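Local coordinates for protein LC-Est1C (Uncultured organism, PDB 3WYD) that probably hydrolyses carboxylic ester bonds as the C-terminal esterase domain, of alpha/beta hydrolase fold, of an enzyme found in a leaf-branch compost metagenome, at residues D49-S52 with Y53-Y57; D95-A98 with E99-D103; T167-V170 with E171-R174; M176-A179 with A180-G184. All coordinates share one frame; numbering follows the deposited sequence.

Contact 1: D49-S52 with Y53-Y57; sequences DENS and YFDSY
D49 to S52 form a type I turn that winds into a short helix, 52-55, in which F54 and D55 come up against N51, and Y57, just beyond it, brings its ring edge to S52. D49 starts the turn: its OD1 accepts the N-H of N51 at 2.9 Å from above the carboxylate plane, and its carbonyl O takes a water at 2.8 Å that is also weakly bound by the N-H of Y53. E50 puts only its carbonyl O against the edge of the F54 ring, 3.8 Å from CD1. D55 N reaches N51 O almost along the carbonyl axis, at 2.9 Å, and F54 N gives the same oxygen a weaker bond. CG of D55 stands beside its backbone N (chi1 -73°), which lays the carboxylate alongside N51, OD2 3.4 Å from N51 CB. S52 and D49 make a capping box, a common way to begin a helix; serine is compact enough for this buried position, and its OG satisfies D49 N at 2.9 Å. S52 O binds S56 N and meets the Y57 ring edge, 3.5 Å from CD2. Y57 CE2 lies over the centre of one face of the Y53 ring, while the Y57 ring also meets that of H116, beside the probable nucleophile S117.

Contact 2: D95-A98 with E99-D103; sequences DVIA and EVRRD
I97 lays its CG2 methyl along the methylenes of R101, one helical turn on, with R101 CD 3.6 Å away. The two side chains run in the same direction, because CG2 of I97 is anti to its own N while CG of R101 sits beside its N and leans back toward the preceding turn. That lean also brings R101 CG to 3.1 Å from I97 O, a close contact with the carbonyl oxygen. Arginine suits this margin, since its aliphatic stem can rest on a buried isoleucine before the chain bends at chi3. On the inner side V96 and V100 meet more loosely, V96 CG1 and V100 CG2 4.3 Å apart, and V100 CG2 also touches V96 O. On the outer side R102 turns at chi3 (-62°), folding its guanidinium back so that one face lies over A98 O and the CA of E99. The methyl of A98 is small enough to admit it, with NH1 3.9 Å from CB. In the plane of the guanidinium a water accepts from NH2 at 3.0 Å and donates to D95 O, which also takes the N-H of E99. E99 itself extends away, and its OE2 is held by the Y23 hydroxyl. Four successive backbone bonds, such as V100 N to V96 O at 2.9 Å, keep the spacing regular. V96, I97 and V100 rest on strands 23-26 and 37-43, leaving D95, R101 and R102 to solvent: an amphipathic helix packed on the central sheet, as in the alpha/beta hydrolase fold.

Contact 3: T167-V170 with E171-R174; sequences TVPV and ERSR
The R174 guanidinium carries the CG1 methyl of V170 over the centre of one face, 3.6 Å above its plane. The R172 guanidinium likewise has P169 CG on one face, but displaced toward the rim. V170 places CG1 between its N and carbonyl carbon (chi1 71°), which turns that methyl to the arginine. R174 gets there by stretching from CG to NE, whereas R172 bends at chi2 to fold under the proline ring, its CB and CG lying 3.7 Å from V168 CG1. Proline suits the entry to the helix, having no N-H to satisfy and a rigid ring to receive the guanidinium. E171 curls back until OE1 is 3.3 Å from P169 CB; its OE2 and R174 NH1, 3.9 Å apart, make a long salt bridge, by charge alone. Two donors grip V170 O, S173 N from above the carbonyl plane and R174 N within it, both at 3.0 Å. P169 O takes R172 N at 2.8 Å, closing the first turn. R174 has a second acid partner in E191 of strand 187-192, and R172 NE donates to G47 O of the second subunit. V170 and S173 face strands 157-162 and 187-192, while V168 and R172 lean on Y121 of helix 118-129, beside the loop of the probable catalytic H197.

Contact 4: M176-A179 with A180-G184; sequences MVEA and AKKHG
V177 sends CG1 anti to its backbone N (chi1 175°), toward the helix end, while K181 starts with CG beside its own N (chi1 -70°), leaning back; the two chains therefore run side by side, V177 CG1 4.2 Å from K181 CE. A late bend at chi4 then turns the ammonium off the line of the methylenes. E178 and K182 repeat the arrangement on the exposed side, both extended beyond CG, with E178 CG and K182 CE in contact. Their charged ends stop short of a salt bridge, E178 OE1 to K182 NZ being 5.0 Å, so any attraction is probably a mild one. A180, having only a methyl, sits against the preceding turn, CB 3.4 Å from V177 O. The helix ends here in a Schellman motif, in which A180 O receives T185 N and K181 O receives G184 N; the C-prime place needs a positive phi, which glycine, lacking a CB, adopts readily. K182 N-H is shared weakly between E178 O at 3.4 Å and A179 O at 3.0 Å. H183 brings CD2 to 3.4 Å from A179 O. V177 and A180 meet I187 of strand 187-192, which follows helix 171-181 in this beta-alpha-beta unit, and M176 rests on W124 and M128 of helix 118-129.

Overall arrangement
The four contacts follow one another along the chain around one mixed seven-stranded sheet. Contact 1 opens the short helix after strand 37-43, and contact 2 lies in the later half of helix 88-103, their centres about 20 Å apart. Contacts 3 and 4, with centres about 15 Å apart, start and finish helix 171-181, the helix that links strand 157-162 to strand 187-192 along the chain. Contact 2 lies across the centre of the chain from both, about 32 Å and 31 Å away between centres. Contacts 1 and 3 both approach the probable S117-D165-H197 triad, about 23 Å apart between centres, whereas contacts 2 and 4 belong to the packing of helices on the sheet.

Contact 1: D49-S52 with Y53-Y57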
loop_
_atom_site.group_PDB
_atom_site.type_symbol
_atom_site.label_atom_id
_atom_site.label_comp_id
_atom_site.label_asym_id
_atom_site.label_seq_id
_atom_site.Cartn_x
_atom_site.Cartn_y
_atom_site.Cartn_z
ATOM N N ASP A 49 1.701 10.889 4.094
ATOM C CA ASP A 49 3.000 11.024 4.727
ATOM C C ASP A 49 2.780 11.364 6.200
ATOM O O ASP A 49 1.664 11.230 6.714
ATOM C CB ASP A 49 3.856 12.102 4.024
ATOM C CG ASP A 49 3.215 13.491 4.049
ATOM O OD1 ASP A 49 2.267 13.783 4.829
ATOM O OD2 ASP A 49 3.648 14.325 3.211
ATOM N N GLU A 50 3.867 11.731 6.873
ATOM C CA GLU A 50 3.847 12.012 8.300
ATOM C C GLU A 50 2.942 13.206 8.649
ATOM O O GLU A 50 2.533 13.333 9.792
ATOM C CB GLU A 50 5.291 12.225 8.824
ATOM C CG GLU A 50 5.972 13.556 8.363
ATOM C CD GLU A 50 6.802 13.401 7.094
ATOM O OE1 GLU A 50 6.439 12.600 6.203
ATOM O OE2 GLU A 50 7.833 14.098 6.979
ATOM N N ASN A 51 2.547 14.028 7.662
ATOM C CA ASN A 51 1.578 15.097 7.906
ATOM C C ASN A 51 0.098 14.774 7.708
ATOM O O ASN A 51 -0.745 15.586 8.052
ATOM C CB ASN A 51 1.867 16.322 7.041
ATOM C CG ASN A 51 3.310 16.731 7.071
ATOM O OD1 ASN A 51 4.015 16.656 6.054
ATOM N ND2 ASN A 51 3.797 17.031 8.248
ATOM N N SER A 52 -0.187 13.591 7.168
ATOM C CA SER A 52 -1.537 13.277 6.748
ATOM C C SER A 52 -2.573 13.421 7.857
ATOM O O SER A 52 -3.658 13.915 7.599
ATOM C CB SER A 52 -1.605 11.856 6.188
ATOM O OG SER A 52 -0.966 11.786 4.937
ATOM N N TYR A 53 -2.286 12.908 9.065
ATOM C CA TYR A 53 -3.294 13.006 10.145
ATOM C C TYR A 53 -3.414 14.426 10.715
ATOM O O TYR A 53 -4.401 14.765 11.346
ATOM C CB TYR A 53 -3.113 11.962 11.267
ATOM C CG TYR A 53 -3.564 10.546 10.933
ATOM C CD1 TYR A 53 -2.736 9.669 10.265
ATOM C CD2 TYR A 53 -4.797 10.087 11.356
ATOM C CE1 TYR A 53 -3.142 8.386 9.982
ATOM C CE2 TYR A 53 -5.208 8.769 11.084
ATOM C CZ TYR A 53 -4.383 7.952 10.340
ATOM O OH TYR A 53 -4.797 6.676 10.049
ATOM N N PHE A 54 -2.421 15.281 10.460
ATOM C CA PHE A 54 -2.538 16.687 10.834
ATOM C C PHE A 54 -3.323 17.516 9.842
ATOM O O PHE A 54 -4.034 18.429 10.239
ATOM C CB PHE A 54 -1.147 17.319 11.048
ATOM C CG PHE A 54 -0.384 16.728 12.192
ATOM C CD1 PHE A 54 0.321 15.542 12.038
ATOM C CD2 PHE A 54 -0.413 17.336 13.432
ATOM C CE1 PHE A 54 0.996 14.980 13.101
ATOM C CE2 PHE A 54 0.273 16.793 14.506
ATOM C CZ PHE A 54 1.006 15.624 14.336
ATOM N N ASP A 55 -3.100 17.263 8.559
ATOM C CA ASP A 55 -3.442 18.223 7.491
ATOM C C ASP A 55 -4.683 17.738 6.753
ATOM O O ASP A 55 -5.504 18.535 6.292
ATOM C CB ASP A 55 -2.288 18.336 6.499
ATOM C CG ASP A 55 -1.084 19.105 7.053
ATOM O OD1 ASP A 55 -1.185 19.735 8.126
ATOM O OD2 ASP A 55 -0.016 19.050 6.403
ATOM N N SER A 56 -4.839 16.423 6.684
ATOM C CA SER A 56 -6.023 15.822 6.088
ATOM C C SER A 56 -6.869 15.087 7.133
ATOM O O SER A 56 -6.808 15.367 8.331
ATOM C CB SER A 56 -5.641 14.860 4.966
ATOM O OG SER A 56 -4.501 15.319 4.259
ATOM N N TYR A 57 -7.680 14.154 6.665
ATOM C CA TYR A 57 -8.668 13.496 7.497
ATOM C C TYR A 57 -9.548 14.490 8.252
ATOM O O TYR A 57 -9.491 14.617 9.482
ATOM C CB TYR A 57 -8.019 12.434 8.411
ATOM C CG TYR A 57 -7.335 11.307 7.642
ATOM C CD1 TYR A 57 -8.081 10.308 7.024
ATOM C CD2 TYR A 57 -5.950 11.225 7.558
ATOM C CE1 TYR A 57 -7.465 9.229 6.383
ATOM C CE2 TYR A 57 -5.316 10.199 6.839
ATOM C CZ TYR A 57 -6.087 9.192 6.259
ATOM O OH TYR A 57 -5.446 8.186 5.574
HETATM O O HOH W 1 0.265 10.732 9.046
#

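Contact 2: D95-A98 with E99-D103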
loop_
_atom_site.group_PDB
_atom_site.type_symbol
_atom_site.label_atom_id
_atom_site.label_comp_id
_atom_site.label_asym_id
_atom_site.label_seq_id
_atom_site.Cartn_x
_atom_site.Cartn_y
_atom_site.Cartn_z
ATOM N N ASP A 95 11.239 2.127 15.859
ATOM C CA ASP A 95 12.260 3.084 16.261
ATOM C C ASP A 95 11.651 4.428 16.657
ATOM O O ASP A 95 12.108 5.075 17.609
ATOM C CB ASP A 95 13.278 3.285 15.146
ATOM C CG ASP A 95 14.251 2.124 15.014
ATOM O OD1 ASP A 95 14.275 1.223 15.884
ATOM O OD2 ASP A 95 14.992 2.119 14.019
ATOM N N VAL A 96 10.602 4.855 15.947
ATOM C CA VAL A 96 9.842 6.029 16.356
ATOM C C VAL A 96 9.236 5.855 17.737
ATOM O O VAL A 96 9.387 6.718 18.612
ATOM C CB VAL A 96 8.725 6.355 15.349
ATOM C CG1 VAL A 96 7.792 7.439 15.904
ATOM C CG2 VAL A 96 9.331 6.734 14.015
ATOM N N ILE A 97 8.655 4.675 18.004
ATOM C CA ILE A 97 8.097 4.414 19.316
ATOM C C ILE A 97 9.185 4.536 20.390
ATOM O O ILE A 97 8.940 5.116 21.447
ATOM C CB ILE A 97 7.355 3.025 19.397
ATOM C CG1 ILE A 97 6.083 3.037 18.524
ATOM C CG2 ILE A 97 7.006 2.659 20.853
ATOM C CD1 ILE A 97 5.536 1.619 18.174
ATOM N N ALA A 98 10.357 3.940 20.133
ATOM C CA ALA A 98 11.400 3.892 21.148
ATOM C C ALA A 98 11.919 5.299 21.401
ATOM O O ALA A 98 12.090 5.684 22.561
ATOM C CB ALA A 98 12.531 2.941 20.742
ATOM N N GLU A 99 12.048 6.095 20.352
ATOM C CA GLU A 99 12.502 7.477 20.559
ATOM C C GLU A 99 11.481 8.288 21.370
ATOM O O GLU A 99 11.820 9.038 22.276
ATOM C CB GLU A 99 12.771 8.159 19.242
ATOM C CG GLU A 99 13.365 9.537 19.405
ATOM C CD GLU A 99 13.791 10.090 18.069
ATOM O OE1 GLU A 99 14.906 9.766 17.629
ATOM O OE2 GLU A 99 13.000 10.823 17.444
ATOM N N VAL A 100 10.198 8.155 21.041
ATOM C CA VAL A 100 9.200 8.878 21.784
ATOM C C VAL A 100 9.210 8.453 23.256
ATOM O O VAL A 100 9.031 9.279 24.141
ATOM C CB VAL A 100 7.780 8.724 21.141
ATOM C CG1 VAL A 100 6.713 9.284 22.029
ATOM C CG2 VAL A 100 7.764 9.390 19.748
ATOM N N ARG A 101 9.391 7.151 23.516
ATOM C CA ARG A 101 9.387 6.663 24.890
ATOM C C ARG A 101 10.616 7.121 25.690
ATOM O O ARG A 101 10.488 7.354 26.889
ATOM C CB ARG A 101 9.258 5.136 24.928
ATOM C CG ARG A 101 7.933 4.640 24.353
ATOM C CD ARG A 101 7.903 3.111 24.344
ATOM N NE ARG A 101 7.738 2.545 25.688
ATOM C CZ ARG A 101 7.598 1.241 25.907
ATOM N NH1 ARG A 101 7.713 0.408 24.888
ATOM N NH2 ARG A 101 7.357 0.788 27.129
ATOM N N ARG A 102 11.705 7.409 24.976
ATOM C CA ARG A 102 12.894 8.071 25.563
ATOM C C ARG A 102 12.602 9.527 25.928
ATOM O O ARG A 102 12.934 9.991 27.032
ATOM C CB ARG A 102 14.094 7.993 24.612
ATOM C CG ARG A 102 14.826 6.644 24.636
ATOM C CD ARG A 102 16.236 6.724 24.038
ATOM N NE ARG A 102 16.244 7.118 22.627
ATOM C CZ ARG A 102 15.905 6.308 21.628
ATOM N NH1 ARG A 102 15.551 5.056 21.890
ATOM N NH2 ARG A 102 15.940 6.735 20.369
ATOM N N ASP A 103 11.964 10.234 25.001
ATOM C CA ASP A 103 11.811 11.689 25.085
ATOM C C ASP A 103 10.667 12.163 25.955
ATOM O O ASP A 103 10.701 13.276 26.488
ATOM C CB ASP A 103 11.645 12.265 23.686
ATOM C CG ASP A 103 12.889 12.155 22.857
ATOM O OD1 ASP A 103 13.977 11.841 23.414
ATOM O OD2 ASP A 103 12.784 12.385 21.637
HETATM O O HOH W 2 14.951 4.808 18.241
#

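Contact 3: T167-V170 with E171-R174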
loop_
_atom_site.group_PDB
_atom_site.type_symbol
_atom_site.label_atom_id
_atom_site.label_comp_id
_atom_site.label_asym_id
_atom_site.label_seq_id
_atom_site.Cartn_x
_atom_site.Cartn_y
_atom_site.Cartn_z
ATOM N N THR A 167 -11.105 -0.132 -3.178
ATOM C CA THR A 167 -9.633 -0.212 -3.153
ATOM C C THR A 167 -9.175 -1.451 -2.376
ATOM O O THR A 167 -8.397 -2.302 -2.882
ATOM C CB THR A 167 -9.050 1.036 -2.517
ATOM O OG1 THR A 167 -9.287 2.200 -3.347
ATOM C CG2 THR A 167 -7.534 0.930 -2.332
ATOM N N VAL A 168 -9.731 -1.614 -1.169
ATOM C CA VAL A 168 -9.478 -2.817 -0.355
ATOM C C VAL A 168 -10.852 -3.481 -0.107
ATOM O O VAL A 168 -11.681 -2.911 0.589
ATOM C CB VAL A 168 -8.816 -2.475 1.006
ATOM C CG1 VAL A 168 -8.646 -3.805 1.869
ATOM C CG2 VAL A 168 -7.431 -1.783 0.802
ATOM N N PRO A 169 -11.106 -4.651 -0.694
ATOM C CA PRO A 169 -12.420 -5.292 -0.481
ATOM C C PRO A 169 -12.713 -5.498 0.994
ATOM O O PRO A 169 -11.811 -5.801 1.796
ATOM C CB PRO A 169 -12.281 -6.642 -1.178
ATOM C CG PRO A 169 -11.211 -6.370 -2.301
ATOM C CD PRO A 169 -10.232 -5.424 -1.602
ATOM N N VAL A 170 -13.970 -5.242 1.343
ATOM C CA VAL A 170 -14.433 -5.423 2.707
ATOM C C VAL A 170 -14.130 -6.839 3.226
ATOM O O VAL A 170 -13.896 -7.016 4.453
ATOM C CB VAL A 170 -15.928 -5.058 2.803
ATOM C CG1 VAL A 170 -16.843 -6.119 2.077
ATOM C CG2 VAL A 170 -16.362 -4.916 4.266
ATOM N N GLU A 171 -14.065 -7.822 2.327
ATOM C CA GLU A 171 -13.694 -9.179 2.718
ATOM C C GLU A 171 -12.313 -9.259 3.367
ATOM O O GLU A 171 -12.076 -10.134 4.234
ATOM C CB GLU A 171 -13.741 -10.106 1.491
ATOM C CG GLU A 171 -15.168 -10.330 0.988
ATOM C CD GLU A 171 -15.731 -9.254 0.001
ATOM O OE1 GLU A 171 -15.098 -8.208 -0.305
ATOM O OE2 GLU A 171 -16.888 -9.476 -0.462
ATOM N N ARG A 172 -11.455 -8.265 3.126
ATOM C CA ARG A 172 -10.116 -8.272 3.758
ATOM C C ARG A 172 -10.221 -8.002 5.259
ATOM O O ARG A 172 -9.462 -8.618 6.031
ATOM C CB ARG A 172 -9.163 -7.272 3.077
ATOM C CG ARG A 172 -8.943 -7.518 1.592
ATOM C CD ARG A 172 -8.357 -8.928 1.310
ATOM N NE ARG A 172 -8.184 -9.102 -0.123
ATOM C CZ ARG A 172 -9.164 -9.440 -0.954
ATOM N NH1 ARG A 172 -10.312 -9.934 -0.491
ATOM N NH2 ARG A 172 -8.965 -9.408 -2.270
ATOM N N SER A 173 -11.203 -7.205 5.711
ATOM C CA SER A 173 -11.393 -7.065 7.151
ATOM C C SER A 173 -12.232 -8.235 7.661
ATOM O O SER A 173 -12.029 -8.707 8.791
ATOM C CB SER A 173 -12.060 -5.738 7.506
ATOM O OG SER A 173 -11.093 -4.715 7.566
ATOM N N ARG A 174 -13.239 -8.657 6.892
ATOM C CA ARG A 174 -14.138 -9.700 7.407
ATOM C C ARG A 174 -13.346 -10.946 7.765
ATOM O O ARG A 174 -13.628 -11.572 8.785
ATOM C CB ARG A 174 -15.213 -10.024 6.380
ATOM C CG ARG A 174 -16.226 -8.950 6.156
ATOM C CD ARG A 174 -17.184 -9.349 5.019
ATOM N NE ARG A 174 -18.251 -8.376 4.858
ATOM C CZ ARG A 174 -19.083 -8.333 3.816
ATOM N NH1 ARG A 174 -18.937 -9.202 2.820
ATOM N NH2 ARG A 174 -19.967 -7.351 3.731
#

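Contact 4: M176-A179 with A180-G184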
loop_
_atom_site.group_PDB
_atom_site.type_symbol
_atom_site.label_atom_id
_atom_site.label_comp_id
_atom_site.label_asym_id
_atom_site.label_seq_id
_atom_site.Cartn_x
_atom_site.Cartn_y
_atom_site.Cartn_z
ATOM N N MET A 176 -10.315 -11.248 8.772
ATOM C CA MET A 176 -9.495 -11.043 9.953
ATOM C C MET A 176 -10.336 -11.079 11.226
ATOM O O MET A 176 -9.974 -11.706 12.185
ATOM C CB MET A 176 -8.813 -9.677 9.869
ATOM C CG MET A 176 -7.874 -9.490 8.700
ATOM S SD MET A 176 -6.422 -10.586 8.718
ATOM C CE MET A 176 -5.313 -9.571 9.690
ATOM N N VAL A 177 -11.507 -10.457 11.174
ATOM C CA VAL A 177 -12.461 -10.488 12.288
ATOM C C VAL A 177 -12.896 -11.941 12.543
ATOM O O VAL A 177 -12.956 -12.357 13.703
ATOM C CB VAL A 177 -13.677 -9.599 11.992
ATOM C CG1 VAL A 177 -14.731 -9.724 13.111
ATOM C CG2 VAL A 177 -13.258 -8.146 11.879
ATOM N N GLU A 178 -13.211 -12.689 11.485
ATOM C CA GLU A 178 -13.620 -14.106 11.630
ATOM C C GLU A 178 -12.524 -14.901 12.323
ATOM O O GLU A 178 -12.793 -15.656 13.297
ATOM C CB GLU A 178 -13.930 -14.660 10.235
ATOM C CG GLU A 178 -14.306 -16.099 10.127
ATOM C CD GLU A 178 -14.714 -16.412 8.700
ATOM O OE1 GLU A 178 -13.835 -16.369 7.796
ATOM O OE2 GLU A 178 -15.932 -16.495 8.456
ATOM N N ALA A 179 -11.265 -14.711 11.889
ATOM C CA ALA A 179 -10.170 -15.435 12.501
ATOM C C ALA A 179 -9.976 -14.996 13.958
ATOM O O ALA A 179 -9.700 -15.805 14.851
ATOM C CB ALA A 179 -8.838 -15.250 11.681
ATOM N N ALA A 180 -10.096 -13.710 14.227
ATOM C CA ALA A 180 -9.925 -13.216 15.595
ATOM C C ALA A 180 -10.846 -13.965 16.557
ATOM O O ALA A 180 -10.473 -14.264 17.709
ATOM C CB ALA A 180 -10.225 -11.698 15.633
ATOM N N LYS A 181 -12.096 -14.084 16.140
ATOM C CA LYS A 181 -13.111 -14.713 16.988
ATOM C C LYS A 181 -12.816 -16.186 17.284
ATOM O O LYS A 181 -13.188 -16.702 18.363
ATOM C CB LYS A 181 -14.486 -14.543 16.364
ATOM C CG LYS A 181 -14.963 -13.088 16.420
ATOM C CD LYS A 181 -16.339 -12.950 15.771
ATOM C CE LYS A 181 -16.960 -11.596 16.121
ATOM N NZ LYS A 181 -17.786 -11.660 17.383
ATOM N N LYS A 182 -12.104 -16.849 16.361
ATOM C CA LYS A 182 -11.702 -18.240 16.565
ATOM C C LYS A 182 -10.601 -18.412 17.611
ATOM O O LYS A 182 -10.288 -19.544 18.004
ATOM C CB LYS A 182 -11.298 -18.883 15.233
ATOM C CG LYS A 182 -12.407 -18.905 14.206
ATOM C CD LYS A 182 -11.889 -19.558 12.910
ATOM C CE LYS A 182 -13.013 -19.620 11.919
ATOM N NZ LYS A 182 -12.515 -20.219 10.632
ATOM N N HIS A 183 -10.097 -17.302 18.147
ATOM C CA HIS A 183 -9.096 -17.368 19.194
ATOM C C HIS A 183 -9.495 -16.560 20.424
ATOM O O HIS A 183 -8.671 -16.335 21.295
ATOM C CB HIS A 183 -7.770 -16.818 18.639
ATOM C CG HIS A 183 -7.189 -17.710 17.615
ATOM N ND1 HIS A 183 -6.678 -18.949 17.941
ATOM C CD2 HIS A 183 -7.246 -17.656 16.264
ATOM C CE1 HIS A 183 -6.388 -19.599 16.823
ATOM N NE2 HIS A 183 -6.685 -18.817 15.796
ATOM N N GLY A 184 -10.770 -16.163 20.520
ATOM C CA GLY A 184 -11.285 -15.512 21.725
ATOM C C GLY A 184 -10.829 -14.079 21.879
ATOM O O GLY A 184 -10.917 -13.517 22.980
#